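Local structure of AMP-dependent synthetase and ligase (Xenorhabdus doucetiae, 6QSR) at residues P3-I6 and H7-Q10; P73-P76 and G77-L80. The protein probably serves as the ApeI subunit of the ApeI:P dehydratase heterocomplex, a hotdog-fold enzyme of aryl polyene pigment biosynthesis. One frame throughout, in Å; residues are numbered along the deposited sequence.

Contact 1: P3-I6 and H7-Q10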
# COMPACT_ATOMS: atom_id res chain seq x y z
N PRO A 3 1.33 -5.23 14.46
CA PRO A 3 2.39 -6.18 14.74
C PRO A 3 2.72 -6.24 16.23
O PRO A 3 2.13 -5.51 17.02
CB PRO A 3 3.56 -5.63 13.94
CG PRO A 3 3.35 -4.16 13.93
CD PRO A 3 1.89 -3.89 14.22
N ILE A 4 3.67 -7.10 16.61
CA ILE A 4 4.05 -7.27 18.01
C ILE A 4 5.02 -6.15 18.39
O ILE A 4 6.08 -5.99 17.77
CB ILE A 4 4.66 -8.67 18.27
CG1 ILE A 4 3.54 -9.72 18.23
CG2 ILE A 4 5.37 -8.74 19.62
CD1 ILE A 4 4.02 -11.11 17.88
N GLU A 5 4.67 -5.39 19.42
CA GLU A 5 5.51 -4.29 19.88
C GLU A 5 6.46 -4.78 20.96
O GLU A 5 6.02 -5.19 22.03
CB GLU A 5 4.66 -3.13 20.41
CG GLU A 5 5.47 -1.87 20.62
CD GLU A 5 4.64 -0.72 21.15
OE1 GLU A 5 5.08 -0.07 22.12
OE2 GLU A 5 3.55 -0.46 20.60
N ILE A 6 7.76 -4.73 20.67
CA ILE A 6 8.80 -5.17 21.60
C ILE A 6 9.15 -4.04 22.58
O ILE A 6 9.32 -4.30 23.77
CB ILE A 6 10.07 -5.65 20.85
CG1 ILE A 6 9.73 -6.79 19.87
CG2 ILE A 6 11.16 -6.10 21.82
CD1 ILE A 6 9.10 -8.02 20.49
N HIS A 7 9.27 -2.81 22.07
CA HIS A 7 9.70 -1.66 22.86
C HIS A 7 9.27 -0.35 22.19
O HIS A 7 9.21 -0.27 20.97
CB HIS A 7 11.22 -1.69 23.04
CG HIS A 7 11.74 -0.77 24.09
ND1 HIS A 7 12.74 0.15 23.85
CD2 HIS A 7 11.42 -0.63 25.40
CE1 HIS A 7 13.00 0.82 24.96
NE2 HIS A 7 12.21 0.36 25.92
N ARG A 8 8.96 0.66 22.99
CA ARG A 8 8.81 2.03 22.48
C ARG A 8 9.56 3.04 23.33
O ARG A 8 9.67 2.88 24.55
CB ARG A 8 7.33 2.43 22.33
CG ARG A 8 6.53 2.55 23.62
CD ARG A 8 5.19 3.24 23.41
NE ARG A 8 4.26 2.42 22.64
CZ ARG A 8 2.93 2.57 22.62
NH1 ARG A 8 2.19 1.74 21.87
NH2 ARG A 8 2.32 3.52 23.33
N GLU A 9 10.09 4.05 22.66
CA GLU A 9 10.74 5.19 23.29
C GLU A 9 10.19 6.45 22.65
O GLU A 9 9.73 6.43 21.51
CB GLU A 9 12.24 5.18 23.07
CG GLU A 9 13.01 4.11 23.83
CD GLU A 9 14.49 4.14 23.50
OE1 GLU A 9 15.10 5.23 23.59
OE2 GLU A 9 15.04 3.07 23.16
N GLN A 10 10.31 7.55 23.39
CA GLN A 10 9.84 8.85 22.96
C GLN A 10 10.81 9.86 23.56
O GLN A 10 10.55 10.40 24.63
CB GLN A 10 8.38 9.02 23.42
CG GLN A 10 7.69 10.28 22.93
CD GLN A 10 6.17 10.15 22.78
OE1 GLN A 10 5.56 9.20 23.28
NE2 GLN A 10 5.57 11.11 22.10

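Contact 2: P73-P76 and G77-L80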
# COMPACT_ATOMS: atom_id res chain seq x y z
N PRO A 73 12.75 -5.68 0.82
CA PRO A 73 11.55 -6.45 1.19
C PRO A 73 11.59 -6.93 2.64
O PRO A 73 12.65 -7.30 3.15
CB PRO A 73 11.57 -7.65 0.24
CG PRO A 73 12.96 -7.76 -0.27
CD PRO A 73 13.70 -6.49 0.02
N LEU A 74 10.42 -6.92 3.28
CA LEU A 74 10.26 -7.35 4.66
C LEU A 74 9.40 -8.59 4.71
O LEU A 74 8.42 -8.70 3.98
CB LEU A 74 9.64 -6.22 5.49
CG LEU A 74 10.48 -4.95 5.56
CD1 LEU A 74 9.75 -3.85 6.29
CD2 LEU A 74 11.82 -5.22 6.23
N GLN A 75 9.78 -9.53 5.58
CA GLN A 75 9.12 -10.84 5.68
C GLN A 75 8.97 -11.25 7.14
O GLN A 75 9.58 -10.63 8.02
CB GLN A 75 9.92 -11.88 4.89
CG GLN A 75 11.33 -12.16 5.40
CD GLN A 75 12.01 -13.30 4.67
OE1 GLN A 75 11.36 -14.23 4.18
NE2 GLN A 75 13.33 -13.24 4.59
N PRO A 76 8.18 -12.31 7.41
CA PRO A 76 8.05 -12.73 8.80
C PRO A 76 9.38 -13.16 9.42
O PRO A 76 10.25 -13.68 8.72
CB PRO A 76 7.08 -13.92 8.72
CG PRO A 76 6.34 -13.73 7.46
CD PRO A 76 7.30 -13.08 6.52
N GLY A 77 9.52 -12.89 10.72
CA GLY A 77 10.77 -13.11 11.44
C GLY A 77 11.63 -11.87 11.55
O GLY A 77 12.51 -11.82 12.42
N ASN A 78 11.40 -10.86 10.70
CA ASN A 78 12.15 -9.61 10.76
C ASN A 78 11.74 -8.79 11.98
O ASN A 78 10.58 -8.79 12.39
CB ASN A 78 11.94 -8.75 9.51
CG ASN A 78 12.56 -9.34 8.25
OD1 ASN A 78 12.22 -8.92 7.15
ND2 ASN A 78 13.46 -10.31 8.39
N THR A 79 12.73 -8.11 12.55
CA THR A 79 12.52 -7.10 13.57
C THR A 79 12.81 -5.77 12.90
O THR A 79 13.80 -5.62 12.18
CB THR A 79 13.44 -7.34 14.78
OG1 THR A 79 13.12 -8.60 15.37
CG2 THR A 79 13.27 -6.25 15.84
N LEU A 80 11.91 -4.81 13.12
CA LEU A 80 11.98 -3.49 12.53
C LEU A 80 12.19 -2.45 13.62
O LEU A 80 11.68 -2.60 14.74
CB LEU A 80 10.67 -3.16 11.80
CG LEU A 80 10.10 -4.20 10.84
CD1 LEU A 80 8.83 -3.68 10.18
CD2 LEU A 80 11.13 -4.59 9.79
O HOH W 1 13.89 -8.70 5.02
O HOH W 2 14.74 -11.05 5.61

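Contact 1: P3-I6 and H7-Q10
Glu5 and Arg8 lie three residues apart on one edge strand, 4-9, and their side chains meet over a kink in it. The short axes of 4-6 and 7-9 differ in direction by 62°. The kink is a classic beta bulge: two successive residues, Ile6 and His7, share one partner, Gln19, on strand 15-21. The backbone of Ile6 departs from the extended form. This extra residue lets Glu5 and Arg8 project to the same side of the strand.

There they form a side-on salt bridge. Arg8 uses NE and NH1, one for each carboxylate oxygen. NE to OE1 of Glu5 is 2.7 Å, and this bond is bent. NH1 to OE2 of Glu5 is 2.9 Å and nearly straight. The second bond uses the syn lone pair of OE2 and lies in the guanidinium plane. The two flat groups are nearly coplanar, 24° apart, and two bonds limit their rotation. Glu5 reaches the site with an extended chain. Arg8 bends about its CG-CD bond (chi3 69°), which turns NE and NH1 back to the carboxylate. OE1 of Glu5 also lies 3.3 Å from CG of Arg8. OE2 has a further partner, the hydroxyl of Tyr51, so this oxygen has two hydrogen-bonding partners.

Strand 4-9 pairs with strand 15-21 as a beta hairpin, with backbone bonds from Ile4 to Tyr21 and from Glu9 to Met17. The salt bridge faces helix 41-56, where Arg8 packs on Tyr51 and Leu55.

Contact 2: P73-P76 and G77-L80
Gln75 and Asn78 close a type II beta turn, and each bonds the other. The backbone N of Asn78 donates to O of Gln75 at 3.2 Å, the bond expected across a beta turn. In return, the N of Gln75 donates to OD1 of Asn78 at 3.0 Å. This second bond is almost straight at the hydrogen, but the donor stands above the carbonyl plane of the side chain. The first torsion of Asn78 (chi1 -68°) sets CG beside its own backbone N, and the amide reaches back over the start of the turn. Gly77 takes a positive phi of 96°, as expected at this place in the turn.

The tight part is apolar. The ends of Leu74 and Leu80 meet tip to tip, with CD2 of Leu74 3.7 Å from CD2 of Leu80. Both are buried against strand 92-99, Leu74 on Leu99 and Leu80 on Tyr97. CD2 of Leu74 also lies 3.8 Å from OD1 of Asn78, where the apolar part gives way to the polar one.

The other side is looser and bridged by water. One water donates to O of Pro73 and to OD1 of Asn78, the latter at 2.7 Å. A second accepts from NE2 of Gln75 and, at 3.1 Å, from ND2 of Asn78. The two side-chain amides are steeply inclined, 75° apart, and do not bond directly. OE1 of Gln75 is bonded instead to NE2 of Gln36.

A turn with glycine at its third position is typical of type II; here it leads the loop after strand 61-70 into strand 79-87 of the hotdog sheet.

Contact 1 comes first along the chain, contact 2 well after. Their centres are about 15 Å apart, their nearest atoms about 5 Å. Both reach the same antiparallel sheet, contact 2 through its strand residues 79-80. Strand 15-21 lies between strands 4-9 and 79-87 and bonds to both: Tyr21 pairs with Ile4, and Leu20 with Leu80. Contact 1 lies on an outermost strand of this chain's sheet beside helix 41-56. Contact 2 lies at the entry to a more central strand. No other chain of the assembly touches contact 1. At contact 2, Pro73 and Gln75 pack on Met107 and Ile173 of the FabA/FabZ-type partner subunit, which places this loop at the heterocomplex interface.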